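Side-chain contacts in ethanolamine utilization protein EutN/carboxysome structural protein Ccml (Halothece sp., PDB 6OWG), which probably forms the pentameric vertices that close the icosahedral protein shell of the carboxysome: residues 28-33 with 52-57; 82-85 with 90-93. One frame throughout, in Å; residues are numbered along the deposited sequence.

Contact 1 (28-33 with 52-57); sequences QFIDAN and GEWVLV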
ATOM      1  N   GLN D  28     -66.406   2.110 -93.833  1.00  5.85           N
ATOM      2  CA  GLN D  28     -67.058   3.218 -94.515  1.00  5.85           C
ATOM      3  C   GLN D  28     -68.003   3.912 -93.546  1.00  5.85           C
ATOM      4  O   GLN D  28     -68.753   3.250 -92.824  1.00  5.85           O
ATOM      5  CB  GLN D  28     -67.825   2.743 -95.745  1.00  5.85           C
ATOM      6  CG  GLN D  28     -68.250   3.867 -96.664  1.00  5.85           C
ATOM      7  CD  GLN D  28     -69.051   3.378 -97.843  1.00  5.85           C
ATOM      8  OE1 GLN D  28     -69.247   2.177 -98.019  1.00  5.85           O
ATOM      9  NE2 GLN D  28     -69.526   4.307 -98.661  1.00  5.85           N
ATOM     10  N   PHE D  29     -67.965   5.238 -93.536  1.00  5.78           N
ATOM     11  CA  PHE D  29     -68.805   5.999 -92.626  1.00  5.78           C
ATOM     12  C   PHE D  29     -70.247   6.017 -93.109  1.00  5.78           C
ATOM     13  O   PHE D  29     -70.520   6.094 -94.308  1.00  5.78           O
ATOM     14  CB  PHE D  29     -68.278   7.421 -92.483  1.00  5.78           C
ATOM     15  CG  PHE D  29     -66.997   7.509 -91.720  1.00  5.78           C
ATOM     16  CD1 PHE D  29     -66.933   7.085 -90.408  1.00  5.78           C
ATOM     17  CD2 PHE D  29     -65.853   8.004 -92.314  1.00  5.78           C
ATOM     18  CE1 PHE D  29     -65.752   7.159 -89.705  1.00  5.78           C
ATOM     19  CE2 PHE D  29     -64.670   8.081 -91.610  1.00  5.78           C
ATOM     20  CZ  PHE D  29     -64.623   7.657 -90.305  1.00  5.78           C
ATOM     21  N   ILE D  30     -71.168   5.927 -92.161  1.00  7.16           N
ATOM     22  CA  ILE D  30     -72.598   6.004 -92.418  1.00  7.16           C
ATOM     23  C   ILE D  30     -73.118   7.262 -91.749  1.00  7.16           C
ATOM     24  O   ILE D  30     -72.582   7.699 -90.729  1.00  7.16           O
ATOM     25  CB  ILE D  30     -73.332   4.755 -91.895  1.00  7.16           C
ATOM     26  CG1 ILE D  30     -72.889   4.470 -90.470  1.00  7.16           C
ATOM     27  CG2 ILE D  30     -73.050   3.560 -92.770  1.00  7.16           C
ATOM     28  CD1 ILE D  30     -73.554   3.334 -89.850  1.00  7.16           C
ATOM     29  N   ASP D  31     -74.162   7.853 -92.322  1.00 10.41           N
ATOM     30  CA  ASP D  31     -74.655   9.113 -91.788  1.00 10.41           C
ATOM     31  C   ASP D  31     -75.594   8.871 -90.606  1.00 10.41           C
ATOM     32  O   ASP D  31     -75.749   7.750 -90.114  1.00 10.41           O
ATOM     33  CB  ASP D  31     -75.319   9.944 -92.890  1.00 10.41           C
ATOM     34  CG  ASP D  31     -76.506   9.247 -93.549  1.00 10.41           C
ATOM     35  OD1 ASP D  31     -76.811   8.080 -93.236  1.00 10.41           O
ATOM     36  OD2 ASP D  31     -77.147   9.887 -94.406  1.00 10.41           O
ATOM     37  N   ALA D  32     -76.240   9.944 -90.150  1.00 11.57           N
ATOM     38  CA  ALA D  32     -77.194   9.825 -89.053  1.00 11.57           C
ATOM     39  C   ALA D  32     -78.488   9.155 -89.495  1.00 11.57           C
ATOM     40  O   ALA D  32     -79.258   8.686 -88.652  1.00 11.57           O
ATOM     41  CB  ALA D  32     -77.484  11.204 -88.460  1.00 11.57           C
ATOM     42  N   ASN D  33     -78.751   9.107 -90.803  1.00 12.74           N
ATOM     43  CA  ASN D  33     -79.953   8.441 -91.293  1.00 12.74           C
ATOM     44  C   ASN D  33     -79.689   6.984 -91.650  1.00 12.74           C
ATOM     45  O   ASN D  33     -80.637   6.220 -91.859  1.00 12.74           O
ATOM     46  CB  ASN D  33     -80.507   9.195 -92.501  1.00 12.74           C
ATOM     47  CG  ASN D  33     -80.916  10.614 -92.161  1.00 12.74           C
ATOM     48  OD1 ASN D  33     -80.322  11.575 -92.648  1.00 12.74           O
ATOM     49  ND2 ASN D  33     -81.934  10.752 -91.321  1.00 12.74           N
ATOM     50  N   GLY D  52     -69.889  -6.059 -92.323  1.00  6.15           N
ATOM     51  CA  GLY D  52     -71.286  -5.702 -92.285  1.00  6.15           C
ATOM     52  C   GLY D  52     -71.749  -5.084 -90.987  1.00  6.15           C
ATOM     53  O   GLY D  52     -72.851  -4.526 -90.943  1.00  6.15           O
ATOM     54  N   GLU D  53     -70.944  -5.158 -89.934  1.00  6.36           N
ATOM     55  CA  GLU D  53     -71.341  -4.667 -88.626  1.00  6.36           C
ATOM     56  C   GLU D  53     -71.284  -3.149 -88.568  1.00  6.36           C
ATOM     57  O   GLU D  53     -70.521  -2.503 -89.288  1.00  6.36           O
ATOM     58  CB  GLU D  53     -70.434  -5.239 -87.543  1.00  6.36           C
ATOM     59  CG  GLU D  53     -70.855  -6.584 -87.013  1.00  6.36           C
ATOM     60  CD  GLU D  53     -69.993  -7.007 -85.855  1.00  6.36           C
ATOM     61  OE1 GLU D  53     -69.384  -6.112 -85.244  1.00  6.36           O
ATOM     62  OE2 GLU D  53     -69.899  -8.216 -85.565  1.00  6.36           O
ATOM     63  N   TRP D  54     -72.098  -2.584 -87.686  1.00  5.56           N
ATOM     64  CA  TRP D  54     -72.080  -1.160 -87.391  1.00  5.56           C
ATOM     65  C   TRP D  54     -71.214  -0.931 -86.165  1.00  5.56           C
ATOM     66  O   TRP D  54     -71.441  -1.541 -85.118  1.00  5.56           O
ATOM     67  CB  TRP D  54     -73.491  -0.638 -87.144  1.00  5.56           C
ATOM     68  CG  TRP D  54     -74.256  -0.370 -88.383  1.00  5.56           C
ATOM     69  CD1 TRP D  54     -74.138  -1.011 -89.577  1.00  5.56           C
ATOM     70  CD2 TRP D  54     -75.276   0.613 -88.552  1.00  5.56           C
ATOM     71  NE1 TRP D  54     -75.019  -0.484 -90.485  1.00  5.56           N
ATOM     72  CE2 TRP D  54     -75.728   0.520 -89.880  1.00  5.56           C
ATOM     73  CE3 TRP D  54     -75.841   1.578 -87.713  1.00  5.56           C
ATOM     74  CZ2 TRP D  54     -76.724   1.345 -90.386  1.00  5.56           C
ATOM     75  CZ3 TRP D  54     -76.824   2.398 -88.219  1.00  5.56           C
ATOM     76  CH2 TRP D  54     -77.259   2.275 -89.541  1.00  5.56           C
ATOM     77  N   VAL D  55     -70.215  -0.066 -86.299  1.00  4.56           N
ATOM     78  CA  VAL D  55     -69.254   0.164 -85.232  1.00  4.56           C
ATOM     79  C   VAL D  55     -69.175   1.652 -84.933  1.00  4.56           C
ATOM     80  O   VAL D  55     -69.511   2.499 -85.762  1.00  4.56           O
ATOM     81  CB  VAL D  55     -67.850  -0.387 -85.576  1.00  4.56           C
ATOM     82  CG1 VAL D  55     -67.864  -1.901 -85.615  1.00  4.56           C
ATOM     83  CG2 VAL D  55     -67.350   0.181 -86.891  1.00  4.56           C
ATOM     84  N   LEU D  56     -68.739   1.960 -83.718  1.00  4.54           N
ATOM     85  CA  LEU D  56     -68.323   3.306 -83.353  1.00  4.54           C
ATOM     86  C   LEU D  56     -66.808   3.371 -83.432  1.00  4.54           C
ATOM     87  O   LEU D  56     -66.114   2.573 -82.795  1.00  4.54           O
ATOM     88  CB  LEU D  56     -68.796   3.689 -81.953  1.00  4.54           C
ATOM     89  CG  LEU D  56     -70.266   4.040 -81.761  1.00  4.54           C
ATOM     90  CD1 LEU D  56     -70.497   4.398 -80.318  1.00  4.54           C
ATOM     91  CD2 LEU D  56     -70.675   5.180 -82.669  1.00  4.54           C
ATOM     92  N   VAL D  57     -66.300   4.313 -84.211  1.00  4.36           N
ATOM     93  CA  VAL D  57     -64.870   4.506 -84.393  1.00  4.36           C
ATOM     94  C   VAL D  57     -64.504   5.910 -83.926  1.00  4.36           C
ATOM     95  O   VAL D  57     -65.208   6.880 -84.221  1.00  4.36           O
ATOM     96  CB  VAL D  57     -64.458   4.229 -85.861  1.00  4.36           C
ATOM     97  CG1 VAL D  57     -65.288   5.031 -86.846  1.00  4.36           C
ATOM     98  CG2 VAL D  57     -62.982   4.489 -86.083  1.00  4.36           C
TER
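The terminal methyl of I30 sits squarely on the indole of W54: CD1 lies 3.4 Å from the centroid of the six-membered ring and only 9° off its normal, a CH-pi contact in which the methyl covers the benzenoid half. I30 CG1 lies between the backbone N and the carbonyl carbon (chi1 48°), and the chain beyond it is extended, which carries CD1 out to the ring. One residue earlier, F29 meets V57 on the other side of the backbone. Its ring reaches V57 with an edge, CE1 lying 3.6 Å from V57 CG1, and the two side chains cross at about a right angle.

Strands 24-30 and 54-59 are not direct neighbours, since strand 2-11 runs between them in the five-stranded antiparallel sheet. I30 pairs through its backbone with M3 of that strand, and its side chain also rests on M3. F29 and V57 both extend to strand 39-44, touching E41 and A43 respectively, consistent with the interior of an OB-type barrel. The ring of Y93 stacks against W54 on the face opposite I30. Beyond the strand, D31 OD1 accepts a hydrogen bond from the backbone N of E35. Across the two segments the contact is wholly apolar, so its hold comes from dispersion and burial rather than from directional polar bonds.

Contact 2 (82-85 with 90-93); sequences IDTV and RRLY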
ATOM      1  N   ILE D  82     -72.052  -1.389 -82.504  1.00  5.87           N
ATOM      2  CA  ILE D  82     -73.346  -0.764 -82.271  1.00  5.87           C
ATOM      3  C   ILE D  82     -74.408  -1.847 -82.156  1.00  5.87           C
ATOM      4  O   ILE D  82     -74.576  -2.675 -83.059  1.00  5.87           O
ATOM      5  CB  ILE D  82     -73.678   0.232 -83.388  1.00  5.87           C
ATOM      6  CG1 ILE D  82     -72.860   1.510 -83.222  1.00  5.87           C
ATOM      7  CG2 ILE D  82     -75.149   0.566 -83.389  1.00  5.87           C
ATOM      8  CD1 ILE D  82     -72.859   2.368 -84.446  1.00  5.87           C
ATOM      9  N   ASP D  83     -75.115  -1.859 -81.029  1.00  7.81           N
ATOM     10  CA  ASP D  83     -76.291  -2.702 -80.875  1.00  7.81           C
ATOM     11  C   ASP D  83     -77.514  -2.057 -81.512  1.00  7.81           C
ATOM     12  O   ASP D  83     -78.157  -2.657 -82.377  1.00  7.81           O
ATOM     13  CB  ASP D  83     -76.556  -2.984 -79.396  1.00  7.81           C
ATOM     14  CG  ASP D  83     -77.229  -4.323 -79.168  1.00  7.81           C
ATOM     15  OD1 ASP D  83     -78.055  -4.734 -80.007  1.00  7.81           O
ATOM     16  OD2 ASP D  83     -76.949  -4.960 -78.137  1.00  7.81           O
ATOM     17  N   THR D  84     -77.840  -0.836 -81.103  1.00  7.39           N
ATOM     18  CA  THR D  84     -79.031  -0.170 -81.601  1.00  7.39           C
ATOM     19  C   THR D  84     -78.812   1.335 -81.656  1.00  7.39           C
ATOM     20  O   THR D  84     -78.081   1.901 -80.842  1.00  7.39           O
ATOM     21  CB  THR D  84     -80.254  -0.524 -80.739  1.00  7.39           C
ATOM     22  OG1 THR D  84     -81.412   0.171 -81.218  1.00  7.39           O
ATOM     23  CG2 THR D  84     -80.011  -0.209 -79.278  1.00  7.39           C
ATOM     24  N   VAL D  85     -79.423   1.965 -82.656  1.00  7.22           N
ATOM     25  CA  VAL D  85     -79.444   3.414 -82.802  1.00  7.22           C
ATOM     26  C   VAL D  85     -80.897   3.856 -82.792  1.00  7.22           C
ATOM     27  O   VAL D  85     -81.689   3.421 -83.633  1.00  7.22           O
ATOM     28  CB  VAL D  85     -78.747   3.877 -84.095  1.00  7.22           C
ATOM     29  CG1 VAL D  85     -78.857   5.380 -84.245  1.00  7.22           C
ATOM     30  CG2 VAL D  85     -77.302   3.472 -84.087  1.00  7.22           C
ATOM     31  N   ARG D  90     -87.327   6.632 -82.356  1.00 10.56           N
ATOM     32  CA  ARG D  90     -87.593   5.579 -83.323  1.00 10.56           C
ATOM     33  C   ARG D  90     -86.308   4.801 -83.547  1.00 10.56           C
ATOM     34  O   ARG D  90     -85.251   5.396 -83.775  1.00 10.56           O
ATOM     35  CB  ARG D  90     -88.105   6.156 -84.645  1.00 10.56           C
ATOM     36  CG  ARG D  90     -88.295   5.122 -85.737  1.00 10.56           C
ATOM     37  CD  ARG D  90     -88.973   5.706 -86.963  1.00 10.56           C
ATOM     38  NE  ARG D  90     -88.083   6.570 -87.731  1.00 10.56           N
ATOM     39  CZ  ARG D  90     -87.269   6.143 -88.691  1.00 10.56           C
ATOM     40  NH1 ARG D  90     -86.496   7.003 -89.339  1.00 10.56           N
ATOM     41  NH2 ARG D  90     -87.225   4.855 -89.003  1.00 10.56           N
ATOM     42  N   ARG D  91     -86.398   3.477 -83.469  1.00  9.40           N
ATOM     43  CA  ARG D  91     -85.229   2.627 -83.649  1.00  9.40           C
ATOM     44  C   ARG D  91     -84.797   2.630 -85.110  1.00  9.40           C
ATOM     45  O   ARG D  91     -85.544   2.188 -85.988  1.00  9.40           O
ATOM     46  CB  ARG D  91     -85.534   1.209 -83.180  1.00  9.40           C
ATOM     47  CG  ARG D  91     -84.464   0.204 -83.536  1.00  9.40           C
ATOM     48  CD  ARG D  91     -84.606  -1.072 -82.737  1.00  9.40           C
ATOM     49  NE  ARG D  91     -84.506  -0.834 -81.301  1.00  9.40           N
ATOM     50  CZ  ARG D  91     -84.251  -1.779 -80.404  1.00  9.40           C
ATOM     51  NH1 ARG D  91     -84.065  -3.032 -80.795  1.00  9.40           N
ATOM     52  NH2 ARG D  91     -84.177  -1.473 -79.116  1.00  9.40           N
ATOM     53  N   LEU D  92     -83.597   3.144 -85.367  1.00  9.09           N
ATOM     54  CA  LEU D  92     -83.010   3.156 -86.699  1.00  9.09           C
ATOM     55  C   LEU D  92     -82.278   1.868 -87.032  1.00  9.09           C
ATOM     56  O   LEU D  92     -82.343   1.405 -88.174  1.00  9.09           O
ATOM     57  CB  LEU D  92     -82.031   4.328 -86.830  1.00  9.09           C
ATOM     58  CG  LEU D  92     -81.369   4.557 -88.190  1.00  9.09           C
ATOM     59  CD1 LEU D  92     -82.394   4.996 -89.223  1.00  9.09           C
ATOM     60  CD2 LEU D  92     -80.226   5.550 -88.086  1.00  9.09           C
ATOM     61  N   TYR D  93     -81.600   1.273 -86.056  1.00  7.04           N
ATOM     62  CA  TYR D  93     -80.773   0.102 -86.272  1.00  7.04           C
ATOM     63  C   TYR D  93     -80.990  -0.875 -85.128  1.00  7.04           C
ATOM     64  O   TYR D  93     -81.255  -0.473 -83.996  1.00  7.04           O
ATOM     65  CB  TYR D  93     -79.295   0.493 -86.375  1.00  7.04           C
ATOM     66  CG  TYR D  93     -78.362  -0.650 -86.678  1.00  7.04           C
ATOM     67  CD1 TYR D  93     -78.317  -1.216 -87.943  1.00  7.04           C
ATOM     68  CD2 TYR D  93     -77.522  -1.160 -85.699  1.00  7.04           C
ATOM     69  CE1 TYR D  93     -77.466  -2.259 -88.225  1.00  7.04           C
ATOM     70  CE2 TYR D  93     -76.668  -2.205 -85.971  1.00  7.04           C
ATOM     71  CZ  TYR D  93     -76.644  -2.749 -87.236  1.00  7.04           C
ATOM     72  OH  TYR D  93     -75.791  -3.789 -87.515  1.00  7.04           O
TER
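V85 and Y93 form an antiparallel hydrogen-bonded pair, their CA atoms 5.0 Å apart, in the C-terminal beta hairpin made by strands 84-87 and 90-93. The register is broken by a classic beta bulge: L92 and Y93 together face V85, and L92 takes a near-helical backbone conformation that lets both amides turn to the same acceptor. V85 O is therefore gripped twice. Y93 N approaches in the carbonyl plane, on a lone pair, at 3.2 Å, whereas L92 N comes in nearly head-on at 2.6 Å. The return bond from V85 N to Y93 O is weak.

Y93 O has a second donor in the T84 hydroxyl, OG1 lying 2.9 Å away with a C=O...OG1 angle of 169°. T84 places OG1 anti to its own backbone N (chi1 178°), turned to the facing strand, so a side chain reinforces the backbone pairing. The same OG1 lies over one face of the R91 guanidinium, offset toward its rim, without a bond to NE. That guanidinium is held chiefly through NH2, which is salt-bridged to acidic oxygen on the chain of another protein; NH1 also hydrogen-bonds to O of the following residue, G94.

V85 and L92 lie side by side, pointing the same way, with V85 CG1 4.1 Å from L92 CD2. Residues T84 and V85 also continue the sheet into a second subunit, pairing with one of its strands, and D83 OD2 bonds to T13 OG1 of that subunit. At the start of the segment, I82 packs obliquely on Y93, its CG2 3.7 Å from Y93 CD2, while I82 O lies in the plane of the tyrosine ring at its edge, 3.6 Å from Y93 CE2.

Overall arrangement
Contact 1 lies close to the middle of the subunit, its centre about 8 Å from that of the chain, and contact 2 about 17 Å from it on the same side; their own centres are about 11 Å apart. They meet directly, with W54 shared between them. W54 O and I82 N, 2.7 Å apart, probably form a hydrogen bond that ties the barrel strand to the entry of the hairpin. The loop after strand 24-30 joins in, with A32 O 3.3 Å from L92 CD2. Both contacts reach the second subunit, contact 2 by continuing its sheet there; this is consistent with a part in subunit assembly.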